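Local structure of argonaute (Methanocaldococcus jannaschii, 5G5S) at residues 107-110 against 114-117; 98-103 against 149-154; 39-44 against 50-55; 10-15 against 616-621. The protein cuts single-stranded DNA targets using short single-stranded DNA guides, and may thereby defend the cell against invading genetic elements. One frame throughout, in Å; residues are numbered along the deposited sequence.

Interaction 1. Residues 107-110 against 114-117; sequences YLKS and IEPE
A corner between two helices of the N-terminal domain brings L108 and K109, near the end of helix 97-111, against I114 and E115, at the start of helix 114-122. One hydrogen bond crosses the break, from I114 N to L108 O at 3.1 Å. It is bent, with 142° at the hydrogen, and the donor reaches the oxygen from a position tilted 26° from the carbonyl plane. I114 uses its two branches separately. I114 CG2 rests 3.4 Å from L108 O, while CG1, swung anti to the backbone N (chi1 -164°), carries I114 CD1 to 3.9 Å from L108 CG. CG2 thus lies beside the bonded oxygen, while CD1 packs on the leucine side chain.

On the other flank the fully extended K109 passes across the end of E115. The carboxylate meets lysine methylene before charge: E115 OE2 is 3.4 Å from K109 CE. The ion pair itself is long, with K109 NZ 3.8 Å from E115 OE2. The stronger partner of OE2 is the hydroxyl of Y142. K109 contacts the guide DNA, and the nearby carboxylate may temper the positive charge it offers.

Strands 134-147 and 150-163 supply the floor: L108 and I114 both rest on L153, while K109 and I114 touch Y142. F296, from a loop, packs on I114 and E117, and R295 forms a salt bridge to E117 as helix 114-122 runs on.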
loop_
_atom_site.group_PDB
_atom_site.type_symbol
_atom_site.label_atom_id
_atom_site.label_comp_id
_atom_site.label_asym_id
_atom_site.label_seq_id
_atom_site.Cartn_x
_atom_site.Cartn_y
_atom_site.Cartn_z
ATOM N N TYR A 107 10.425 16.938 23.733
ATOM C CA TYR A 107 10.807 17.090 25.139
ATOM C C TYR A 107 11.270 15.740 25.688
ATOM O O TYR A 107 12.364 15.638 26.239
ATOM C CB TYR A 107 9.636 17.670 25.953
ATOM C CG TYR A 107 9.979 18.018 27.383
ATOM C CD1 TYR A 107 10.825 19.084 27.678
ATOM C CD2 TYR A 107 9.402 17.330 28.446
ATOM C CE1 TYR A 107 11.121 19.430 28.997
ATOM C CE2 TYR A 107 9.673 17.680 29.769
ATOM C CZ TYR A 107 10.541 18.725 30.041
ATOM O OH TYR A 107 10.811 19.080 31.345
ATOM N N LEU A 108 10.456 14.705 25.466
ATOM C CA LEU A 108 10.703 13.314 25.844
ATOM C C LEU A 108 11.986 12.777 25.178
ATOM O O LEU A 108 12.747 12.058 25.821
ATOM C CB LEU A 108 9.484 12.473 25.409
ATOM C CG LEU A 108 8.636 11.776 26.477
ATOM C CD1 LEU A 108 8.579 12.555 27.780
ATOM C CD2 LEU A 108 7.234 11.477 25.952
ATOM N N LYS A 109 12.232 13.148 23.910
ATOM C CA LYS A 109 13.407 12.720 23.149
ATOM C C LYS A 109 14.691 13.449 23.575
ATOM O O LYS A 109 15.666 12.795 23.957
ATOM C CB LYS A 109 13.170 12.872 21.626
ATOM C CG LYS A 109 14.391 12.543 20.774
ATOM C CD LYS A 109 14.122 12.700 19.290
ATOM C CE LYS A 109 15.295 12.255 18.449
ATOM N NZ LYS A 109 14.976 12.302 17.000
ATOM N N SER A 110 14.705 14.792 23.447
ATOM C CA SER A 110 15.882 15.611 23.718
ATOM C C SER A 110 16.254 15.789 25.191
ATOM O O SER A 110 17.418 15.606 25.550
ATOM C CB SER A 110 15.779 16.952 23.002
ATOM O OG SER A 110 17.057 17.556 22.893
ATOM N N ILE A 114 14.297 9.430 25.857
ATOM C CA ILE A 114 13.401 8.274 25.767
ATOM C C ILE A 114 13.936 7.136 24.862
ATOM O O ILE A 114 13.746 5.968 25.195
ATOM C CB ILE A 114 11.939 8.710 25.454
ATOM C CG1 ILE A 114 10.922 7.577 25.734
ATOM C CG2 ILE A 114 11.803 9.321 24.039
ATOM C CD1 ILE A 114 9.482 8.027 25.958
ATOM N N GLU A 115 14.617 7.480 23.746
ATOM C CA GLU A 115 15.201 6.521 22.792
ATOM C C GLU A 115 16.281 5.607 23.411
ATOM O O GLU A 115 16.149 4.388 23.264
ATOM C CB GLU A 115 15.706 7.214 21.520
ATOM C CG GLU A 115 14.584 7.811 20.693
ATOM C CD GLU A 115 14.939 8.416 19.350
ATOM O OE1 GLU A 115 16.068 8.184 18.859
ATOM O OE2 GLU A 115 14.061 9.091 18.765
ATOM N N PRO A 116 17.313 6.121 24.142
ATOM C CA PRO A 116 18.289 5.203 24.758
ATOM C C PRO A 116 17.679 4.322 25.855
ATOM O O PRO A 116 18.113 3.177 26.016
ATOM C CB PRO A 116 19.362 6.146 25.319
ATOM C CG PRO A 116 19.145 7.446 24.614
ATOM C CD PRO A 116 17.676 7.522 24.426
ATOM N N GLU A 117 16.664 4.839 26.593
ATOM C CA GLU A 117 16.003 4.065 27.651
ATOM C C GLU A 117 15.131 2.947 27.084
ATOM O O GLU A 117 15.065 1.876 27.686
ATOM C CB GLU A 117 15.228 4.953 28.642
ATOM C CG GLU A 117 15.188 4.339 30.036
ATOM C CD GLU A 117 14.359 5.049 31.088
ATOM O OE1 GLU A 117 14.687 6.211 31.422
ATOM O OE2 GLU A 117 13.432 4.411 31.636
#

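Interaction 2. Residues 98-103 against 149-154; sequences EIAEKL and GDYYLI
Y151 reaches from strand 150-163 to A100 on helix 97-111, and this single ring makes most of the contact. The tight part is at the phenol end, where A100 CB lies 3.4 Å from Y151 OH, at the edge of the ring and near its plane. Ring carbon CE1, next to the carbon that bears the hydroxyl, is looser against the helix backbone, with Y151 CE1 4.2 Å from E101 N. The ring gets there with CG anti to its own carbonyl carbon (chi1 -62°). All three residues are buried, and no hydrogen bond passes between the two segments.

On the solvent side of the helix, exposed K102 folds back so that K102 NZ donates to E98 O at 2.9 Å, in the carbonyl plane and on a lone pair. K102 NZ also pairs with E101 OE1 at 3.4 Å, a salt bridge whose hydrogen bond is weak. Buried E101 is held mainly from strand 134-147, its OE2 accepting from K146 N and pairing with K145 NZ.

L92 packs on both A100 and Y151, closing the junction from a loop, and the backbones of I17 and Y151 are hydrogen-bonded. Helix 97-111 is thus wedged between strand 150-163 and strand 51-54, where M51 touches I99 and K102.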
loop_
_atom_site.group_PDB
_atom_site.type_symbol
_atom_site.label_atom_id
_atom_site.label_comp_id
_atom_site.label_asym_id
_atom_site.label_seq_id
_atom_site.Cartn_x
_atom_site.Cartn_y
_atom_site.Cartn_z
ATOM N N GLU A 98 -1.961 19.449 17.527
ATOM C CA GLU A 98 -0.996 18.808 16.618
ATOM C C GLU A 98 0.426 19.302 16.831
ATOM O O GLU A 98 1.355 18.533 16.618
ATOM C CB GLU A 98 -1.373 18.952 15.120
ATOM C CG GLU A 98 -2.856 18.996 14.788
ATOM C CD GLU A 98 -3.460 20.385 14.881
ATOM O OE1 GLU A 98 -3.923 20.762 15.983
ATOM O OE2 GLU A 98 -3.437 21.110 13.861
ATOM N N ILE A 99 0.597 20.587 17.208
ATOM C CA ILE A 99 1.907 21.206 17.476
ATOM C C ILE A 99 2.387 20.759 18.861
ATOM O O ILE A 99 3.544 20.361 19.013
ATOM C CB ILE A 99 1.847 22.764 17.344
ATOM C CG1 ILE A 99 1.138 23.243 16.035
ATOM C CG2 ILE A 99 3.230 23.438 17.553
ATOM C CD1 ILE A 99 1.810 22.892 14.691
ATOM N N ALA A 100 1.479 20.824 19.860
ATOM C CA ALA A 100 1.715 20.418 21.247
ATOM C C ALA A 100 2.206 18.958 21.363
ATOM O O ALA A 100 3.139 18.715 22.121
ATOM C CB ALA A 100 0.457 20.630 22.078
ATOM N N GLU A 101 1.608 18.009 20.595
ATOM C CA GLU A 101 1.989 16.573 20.572
ATOM C C GLU A 101 3.478 16.418 20.191
ATOM O O GLU A 101 4.229 15.706 20.870
ATOM C CB GLU A 101 1.159 15.795 19.532
ATOM C CG GLU A 101 -0.298 15.571 19.887
ATOM C CD GLU A 101 -1.210 15.195 18.726
ATOM O OE1 GLU A 101 -0.727 15.184 17.569
ATOM O OE2 GLU A 101 -2.411 14.925 18.973
ATOM N N LYS A 102 3.895 17.111 19.116
ATOM C CA LYS A 102 5.269 17.057 18.617
ATOM C C LYS A 102 6.271 17.693 19.558
ATOM O O LYS A 102 7.404 17.213 19.647
ATOM C CB LYS A 102 5.383 17.630 17.195
ATOM C CG LYS A 102 5.038 16.617 16.123
ATOM C CD LYS A 102 3.724 16.935 15.443
ATOM C CE LYS A 102 2.836 15.719 15.315
ATOM N NZ LYS A 102 1.418 16.089 15.047
ATOM N N LEU A 103 5.857 18.752 20.276
ATOM C CA LEU A 103 6.736 19.407 21.244
ATOM C C LEU A 103 6.947 18.536 22.479
ATOM O O LEU A 103 8.067 18.447 22.963
ATOM C CB LEU A 103 6.303 20.850 21.570
ATOM C CG LEU A 103 6.464 21.876 20.414
ATOM C CD1 LEU A 103 5.835 23.184 20.752
ATOM C CD2 LEU A 103 7.924 22.113 20.048
ATOM N N GLY A 149 -7.602 16.262 27.215
ATOM C CA GLY A 149 -6.587 17.176 27.700
ATOM C C GLY A 149 -5.310 16.470 28.092
ATOM O O GLY A 149 -4.427 17.058 28.699
ATOM N N ASP A 150 -5.215 15.198 27.740
ATOM C CA ASP A 150 -4.082 14.373 28.129
ATOM C C ASP A 150 -3.204 13.958 26.966
ATOM O O ASP A 150 -3.671 13.866 25.832
ATOM C CB ASP A 150 -4.549 13.143 28.924
ATOM C CG ASP A 150 -5.268 13.467 30.224
ATOM O OD1 ASP A 150 -4.776 14.347 30.979
ATOM O OD2 ASP A 150 -6.297 12.813 30.508
ATOM N N TYR A 151 -1.922 13.698 27.268
ATOM C CA TYR A 151 -0.911 13.243 26.316
ATOM C C TYR A 151 -0.621 11.780 26.537
ATOM O O TYR A 151 -0.400 11.345 27.671
ATOM C CB TYR A 151 0.369 14.091 26.400
ATOM C CG TYR A 151 0.112 15.539 26.059
ATOM C CD1 TYR A 151 0.162 15.984 24.741
ATOM C CD2 TYR A 151 -0.257 16.453 27.045
ATOM C CE1 TYR A 151 -0.110 17.310 24.415
ATOM C CE2 TYR A 151 -0.543 17.779 26.729
ATOM C CZ TYR A 151 -0.471 18.203 25.413
ATOM O OH TYR A 151 -0.760 19.498 25.089
ATOM N N TYR A 152 -0.659 11.022 25.443
ATOM C CA TYR A 152 -0.443 9.583 25.417
ATOM C C TYR A 152 0.730 9.270 24.570
ATOM O O TYR A 152 0.900 9.876 23.520
ATOM C CB TYR A 152 -1.689 8.863 24.844
ATOM C CG TYR A 152 -2.911 9.009 25.727
ATOM C CD1 TYR A 152 -3.723 10.143 25.651
ATOM C CD2 TYR A 152 -3.238 8.034 26.667
ATOM C CE1 TYR A 152 -4.837 10.290 26.474
ATOM C CE2 TYR A 152 -4.327 8.191 27.524
ATOM C CZ TYR A 152 -5.128 9.316 27.419
ATOM O OH TYR A 152 -6.215 9.450 28.251
ATOM N N LEU A 153 1.541 8.314 24.995
ATOM C CA LEU A 153 2.634 7.851 24.157
ATOM C C LEU A 153 2.133 6.625 23.415
ATOM O O LEU A 153 1.602 5.704 24.040
ATOM C CB LEU A 153 3.928 7.535 24.937
ATOM C CG LEU A 153 5.179 7.329 24.038
ATOM C CD1 LEU A 153 5.850 8.657 23.683
ATOM C CD2 LEU A 153 6.179 6.392 24.680
ATOM N N ILE A 154 2.247 6.642 22.078
ATOM C CA ILE A 154 1.900 5.506 21.222
ATOM C C ILE A 154 3.184 4.688 21.192
ATOM O O ILE A 154 4.242 5.213 20.841
ATOM C CB ILE A 154 1.397 5.926 19.801
ATOM C CG1 ILE A 154 0.308 7.033 19.846
ATOM C CG2 ILE A 154 0.964 4.723 18.956
ATOM C CD1 ILE A 154 -0.904 6.801 20.786
#

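Interaction 3. Residues 39-44 against 50-55; sequences FNFYRF and GMIINK
The F41 ring meets I52 through one corner, CD2 and CE2, and the isoleucine comes to it obliquely. Both branches of I52 press on the same ring carbon: I52 CG1 stands 3.4 Å from F41 CE2, and I52 CG2 is 3.6 Å from that same F41 atom. The Y42 ring likewise has I52 CD1 only at an oblique angle. Within 39-44, F39 CZ, from before the helix, sits over one face of the F44 ring, 3.6 Å above its plane and offset toward the rim.

Torsions explain how one isoleucine serves two neighbours. With CG1 beside the backbone N of I52 (chi1 -60°), I52 CD1 lies against F41 CD2 and also reaches the next residue along, ending 3.6 Å from Y42 CA and touching Y42 CB. F41 carries its own CG anti to the backbone N (chi1 -174°), which lays the ring against the strand.

The helix starts at F41, and N40 occupies the N-cap before it, where N40 OD1 accepts a weak bond from R43 N at 3.5 Å. A backbone bond from F44 N to N40 O, 3.2 Å long, begins the helical pattern. Across from it the strand is irregular: I53 and N54 both face S59, a classic beta bulge.

This is a surface contact in the N-terminal domain. Helix 41-47 lies against the four-stranded antiparallel sheet, with F41 and F44 reaching I31 of strand 25-31. Strand 51-54 is an edge strand of that sheet, beside 59-62, and its M51, pointing away from helix 41-47, packs on I99 and K102 of helix 97-111.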
loop_
_atom_site.group_PDB
_atom_site.type_symbol
_atom_site.label_atom_id
_atom_site.label_comp_id
_atom_site.label_asym_id
_atom_site.label_seq_id
_atom_site.Cartn_x
_atom_site.Cartn_y
_atom_site.Cartn_z
ATOM N N PHE A 39 24.461 25.307 7.618
ATOM C CA PHE A 39 23.898 25.232 8.962
ATOM C C PHE A 39 22.843 24.153 9.206
ATOM O O PHE A 39 22.812 23.581 10.294
ATOM C CB PHE A 39 23.336 26.585 9.380
ATOM C CG PHE A 39 22.740 26.579 10.752
ATOM C CD1 PHE A 39 23.512 26.246 11.849
ATOM C CD2 PHE A 39 21.410 26.897 10.945
ATOM C CE1 PHE A 39 22.971 26.232 13.115
ATOM C CE2 PHE A 39 20.863 26.888 12.210
ATOM C CZ PHE A 39 21.644 26.553 13.295
ATOM N N ASN A 40 21.977 23.893 8.226
ATOM C CA ASN A 40 20.914 22.887 8.371
ATOM C C ASN A 40 20.013 23.130 9.580
ATOM O O ASN A 40 20.029 22.388 10.556
ATOM C CB ASN A 40 21.441 21.448 8.333
ATOM C CG ASN A 40 20.338 20.438 8.117
ATOM O OD1 ASN A 40 19.173 20.799 7.955
ATOM N ND2 ASN A 40 20.700 19.164 8.108
ATOM N N PHE A 41 19.229 24.194 9.489
ATOM C CA PHE A 41 18.340 24.641 10.551
ATOM C C PHE A 41 17.318 23.594 10.981
ATOM O O PHE A 41 17.069 23.440 12.171
ATOM C CB PHE A 41 17.612 25.894 10.054
ATOM C CG PHE A 41 16.750 26.565 11.082
ATOM C CD1 PHE A 41 17.252 26.896 12.323
ATOM C CD2 PHE A 41 15.448 26.909 10.783
ATOM C CE1 PHE A 41 16.461 27.531 13.259
ATOM C CE2 PHE A 41 14.651 27.542 11.712
ATOM C CZ PHE A 41 15.158 27.855 12.954
ATOM N N TYR A 42 16.743 22.857 10.037
ATOM C CA TYR A 42 15.748 21.851 10.394
ATOM C C TYR A 42 16.332 20.767 11.291
ATOM O O TYR A 42 15.710 20.347 12.260
ATOM C CB TYR A 42 15.147 21.214 9.146
ATOM C CG TYR A 42 14.371 19.956 9.443
ATOM C CD1 TYR A 42 15.015 18.736 9.564
ATOM C CD2 TYR A 42 12.999 19.991 9.615
ATOM C CE1 TYR A 42 14.311 17.581 9.841
ATOM C CE2 TYR A 42 12.287 18.843 9.894
ATOM C CZ TYR A 42 12.947 17.641 10.005
ATOM O OH TYR A 42 12.240 16.496 10.282
ATOM N N ARG A 43 17.535 20.315 10.972
ATOM C CA ARG A 43 18.201 19.303 11.777
ATOM C C ARG A 43 18.513 19.834 13.168
ATOM O O ARG A 43 18.396 19.122 14.160
ATOM C CB ARG A 43 19.486 18.830 11.102
ATOM N N PHE A 44 18.915 21.098 13.220
ATOM C CA PHE A 44 19.285 21.752 14.460
ATOM C C PHE A 44 18.151 21.832 15.473
ATOM O O PHE A 44 18.372 21.605 16.656
ATOM C CB PHE A 44 19.808 23.153 14.151
ATOM C CG PHE A 44 20.142 23.955 15.366
ATOM C CD1 PHE A 44 21.254 23.654 16.121
ATOM C CD2 PHE A 44 19.348 25.013 15.747
ATOM C CE1 PHE A 44 21.566 24.392 17.241
ATOM C CE2 PHE A 44 19.652 25.757 16.864
ATOM C CZ PHE A 44 20.762 25.446 17.613
ATOM N N GLY A 50 12.680 20.725 19.081
ATOM C CA GLY A 50 11.908 21.886 18.662
ATOM C C GLY A 50 11.193 21.764 17.333
ATOM O O GLY A 50 11.127 20.680 16.742
ATOM N N MET A 51 10.655 22.899 16.854
ATOM C CA MET A 51 9.898 23.008 15.608
ATOM C C MET A 51 10.054 24.407 15.007
ATOM O O MET A 51 9.934 25.400 15.734
ATOM C CB MET A 51 8.422 22.729 15.892
ATOM C CG MET A 51 7.612 22.437 14.659
ATOM S SD MET A 51 5.852 22.261 15.021
ATOM C CE MET A 51 5.878 20.886 16.153
ATOM N N ILE A 52 10.262 24.485 13.678
ATOM C CA ILE A 52 10.438 25.751 12.953
ATOM C C ILE A 52 9.120 26.536 12.813
ATOM O O ILE A 52 8.115 25.970 12.379
ATOM C CB ILE A 52 11.121 25.528 11.562
ATOM C CG1 ILE A 52 12.509 24.881 11.704
ATOM C CG2 ILE A 52 11.204 26.832 10.748
ATOM C CD1 ILE A 52 13.058 24.238 10.445
ATOM N N ILE A 53 9.153 27.847 13.131
ATOM C CA ILE A 53 8.018 28.754 12.951
ATOM C C ILE A 53 8.143 29.362 11.550
ATOM O O ILE A 53 7.255 29.176 10.714
ATOM C CB ILE A 53 7.929 29.827 14.080
ATOM C CG1 ILE A 53 7.769 29.188 15.493
ATOM C CG2 ILE A 53 6.848 30.885 13.794
ATOM C CD1 ILE A 53 6.581 28.224 15.706
ATOM N N ASN A 54 9.256 30.074 11.298
ATOM C CA ASN A 54 9.574 30.698 10.015
ATOM C C ASN A 54 11.043 30.427 9.697
ATOM O O ASN A 54 11.910 30.657 10.551
ATOM C CB ASN A 54 9.296 32.207 10.053
ATOM C CG ASN A 54 9.151 32.839 8.687
ATOM O OD1 ASN A 54 10.077 32.842 7.864
ATOM N ND2 ASN A 54 7.980 33.401 8.420
ATOM N N LYS A 55 11.317 29.904 8.489
ATOM C CA LYS A 55 12.680 29.601 8.046
ATOM C C LYS A 55 13.487 30.882 7.786
ATOM O O LYS A 55 14.667 30.927 8.134
ATOM C CB LYS A 55 12.669 28.695 6.808
#

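Interaction 4. Residues 10-15 against 616-621; sequences YKINAY and SVFGND
F618, the residue that meets I12 and A14, has its backbone fixed by a short bond from F618 N to D621 O, 2.7 Å long. The return bond runs from D621 N to F618 O at 2.9 Å, so the two residues form a hydrogen-bonded antiparallel pair closed by a type I' turn through G619 and N620. G619 has positive phi, which suits glycine.

From this turn the phenylalanine reaches toward the N-terminal strands, its CG anti to the backbone N (chi1 -166°). I12 CD1 sits almost exactly over the ring centre, 3.8 Å from the F618 centroid and 8° off the normal, a CH-pi contact. That methyl is delivered by an I12 rotamer that puts CG1 between the backbone N and the carbonyl carbon (chi1 59°). A14 adds its methyl obliquely at the far end of the ring, with A14 CB 3.7 Å from F618 CZ. H147 stacks with the same ring and Y152 meets it edge-to-face, so the buried F618 ring is part of an aromatic cluster.

Between I12 and A14 the chain kinks in an inverse gamma turn centred on N13. The N13 side chain is held by the backbones of L155, K604 and K606.

Here the chain changes sheets: strand 7-12 pairs with 302-308, which in turn pairs with 614-618, whereas 14-16 joins 150-163. The beta hairpin of 614-618 and 621-625, with its two-residue turn, belongs to the mixed sheet of the PIWI domain, whose fold is of the RNase H type, and that sheet is extended here by strands from far earlier in the chain.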
loop_
_atom_site.group_PDB
_atom_site.type_symbol
_atom_site.label_atom_id
_atom_site.label_comp_id
_atom_site.label_asym_id
_atom_site.label_seq_id
_atom_site.Cartn_x
_atom_site.Cartn_y
_atom_site.Cartn_z
ATOM N N TYR A 10 -12.326 -1.227 23.479
ATOM C CA TYR A 10 -11.102 -1.988 23.187
ATOM C C TYR A 10 -9.866 -1.210 23.579
ATOM O O TYR A 10 -9.860 0.020 23.496
ATOM C CB TYR A 10 -10.996 -2.376 21.685
ATOM C CG TYR A 10 -11.950 -3.462 21.245
ATOM C CD1 TYR A 10 -11.943 -4.712 21.858
ATOM C CD2 TYR A 10 -12.852 -3.248 20.210
ATOM C CE1 TYR A 10 -12.851 -5.704 21.490
ATOM C CE2 TYR A 10 -13.739 -4.246 19.806
ATOM C CZ TYR A 10 -13.740 -5.471 20.456
ATOM O OH TYR A 10 -14.615 -6.464 20.083
ATOM N N LYS A 11 -8.803 -1.931 23.954
ATOM C CA LYS A 11 -7.510 -1.371 24.334
ATOM C C LYS A 11 -6.635 -1.095 23.105
ATOM O O LYS A 11 -6.602 -1.902 22.169
ATOM C CB LYS A 11 -6.767 -2.316 25.296
ATOM C CG LYS A 11 -7.438 -2.494 26.652
ATOM C CD LYS A 11 -8.102 -3.854 26.764
ATOM C CE LYS A 11 -8.733 -4.051 28.118
ATOM N NZ LYS A 11 -9.580 -5.272 28.162
ATOM N N ILE A 12 -5.915 0.041 23.132
ATOM C CA ILE A 12 -4.961 0.465 22.099
ATOM C C ILE A 12 -3.595 0.700 22.769
ATOM O O ILE A 12 -3.540 0.868 23.986
ATOM C CB ILE A 12 -5.443 1.695 21.241
ATOM C CG1 ILE A 12 -5.722 2.944 22.103
ATOM C CG2 ILE A 12 -6.644 1.342 20.356
ATOM C CD1 ILE A 12 -5.531 4.291 21.352
ATOM N N ASN A 13 -2.510 0.711 21.984
ATOM C CA ASN A 13 -1.141 0.916 22.469
ATOM C C ASN A 13 -0.800 2.397 22.822
ATOM O O ASN A 13 0.274 2.898 22.464
ATOM C CB ASN A 13 -0.133 0.319 21.458
ATOM C CG ASN A 13 -0.103 1.000 20.101
ATOM O OD1 ASN A 13 -1.080 1.584 19.630
ATOM N ND2 ASN A 13 1.044 0.977 19.469
ATOM N N ALA A 14 -1.708 3.077 23.540
ATOM C CA ALA A 14 -1.525 4.464 23.997
ATOM C C ALA A 14 -1.434 4.452 25.521
ATOM O O ALA A 14 -2.321 3.899 26.182
ATOM C CB ALA A 14 -2.689 5.336 23.545
ATOM N N TYR A 15 -0.344 5.000 26.076
ATOM C CA TYR A 15 -0.124 5.020 27.528
ATOM C C TYR A 15 0.075 6.455 27.989
ATOM O O TYR A 15 0.878 7.186 27.393
ATOM C CB TYR A 15 1.081 4.141 27.925
ATOM C CG TYR A 15 0.997 2.729 27.391
ATOM C CD1 TYR A 15 1.358 2.434 26.076
ATOM C CD2 TYR A 15 0.522 1.690 28.185
ATOM C CE1 TYR A 15 1.222 1.148 25.559
ATOM C CE2 TYR A 15 0.400 0.394 27.683
ATOM C CZ TYR A 15 0.737 0.133 26.365
ATOM O OH TYR A 15 0.590 -1.127 25.859
ATOM N N SER A 616 -12.519 3.936 15.258
ATOM C CA SER A 616 -12.540 4.909 16.353
ATOM C C SER A 616 -11.711 6.150 15.996
ATOM O O SER A 616 -11.122 6.201 14.914
ATOM C CB SER A 616 -12.077 4.275 17.659
ATOM O OG SER A 616 -12.389 5.107 18.760
ATOM N N VAL A 617 -11.744 7.187 16.860
ATOM C CA VAL A 617 -11.021 8.446 16.659
ATOM C C VAL A 617 -10.148 8.710 17.895
ATOM O O VAL A 617 -10.661 8.773 19.008
ATOM C CB VAL A 617 -11.965 9.646 16.327
ATOM C CG1 VAL A 617 -11.201 10.970 16.282
ATOM C CG2 VAL A 617 -12.719 9.426 15.015
ATOM N N PHE A 618 -8.830 8.834 17.700
ATOM C CA PHE A 618 -7.925 9.115 18.807
ATOM C C PHE A 618 -7.133 10.387 18.504
ATOM O O PHE A 618 -6.306 10.398 17.579
ATOM C CB PHE A 618 -7.017 7.911 19.107
ATOM C CG PHE A 618 -6.289 8.007 20.426
ATOM C CD1 PHE A 618 -6.978 7.896 21.631
ATOM C CD2 PHE A 618 -4.911 8.180 20.466
ATOM C CE1 PHE A 618 -6.303 7.970 22.852
ATOM C CE2 PHE A 618 -4.238 8.270 21.686
ATOM C CZ PHE A 618 -4.940 8.169 22.872
ATOM N N GLY A 619 -7.445 11.449 19.254
ATOM C CA GLY A 619 -6.855 12.780 19.116
ATOM C C GLY A 619 -6.796 13.265 17.681
ATOM O O GLY A 619 -5.710 13.554 17.158
ATOM N N ASN A 620 -7.965 13.306 17.022
ATOM C CA ASN A 620 -8.119 13.678 15.599
ATOM C C ASN A 620 -7.737 12.607 14.554
ATOM O O ASN A 620 -8.001 12.813 13.377
ATOM C CB ASN A 620 -7.555 15.077 15.267
ATOM C CG ASN A 620 -8.091 16.171 16.164
ATOM O OD1 ASN A 620 -7.326 16.940 16.762
ATOM N ND2 ASN A 620 -9.414 16.244 16.317
ATOM N N ASP A 621 -7.148 11.467 14.966
ATOM C CA ASP A 621 -6.807 10.399 14.006
ATOM C C ASP A 621 -7.865 9.316 14.007
ATOM O O ASP A 621 -8.282 8.865 15.064
ATOM C CB ASP A 621 -5.450 9.737 14.314
ATOM C CG ASP A 621 -4.211 10.600 14.196
ATOM O OD1 ASP A 621 -4.229 11.570 13.398
ATOM O OD2 ASP A 621 -3.198 10.266 14.849
#

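Overall arrangement
Interactions 1, 2 and 3 all involve the N-terminal domain, and interaction 4 joins the start of the chain to the PIWI domain. Along the sequence, interaction 3 closes first, interaction 1 is nested inside the loop of interaction 2, and all three lie within the long loop of interaction 4. Helix 97-111 serves interactions 1 and 2, whose centres are about 14 Å apart and which also touch directly through L153. Interactions 2 and 4, centres about 12 Å apart, share a sheet through neighbouring strands 150-163 and 14-16. Interaction 3, its centre about 30 Å from that of interaction 4, reaches interaction 2 through M51. Packing thus runs continuously from the N-terminal sheet to the PIWI hairpin.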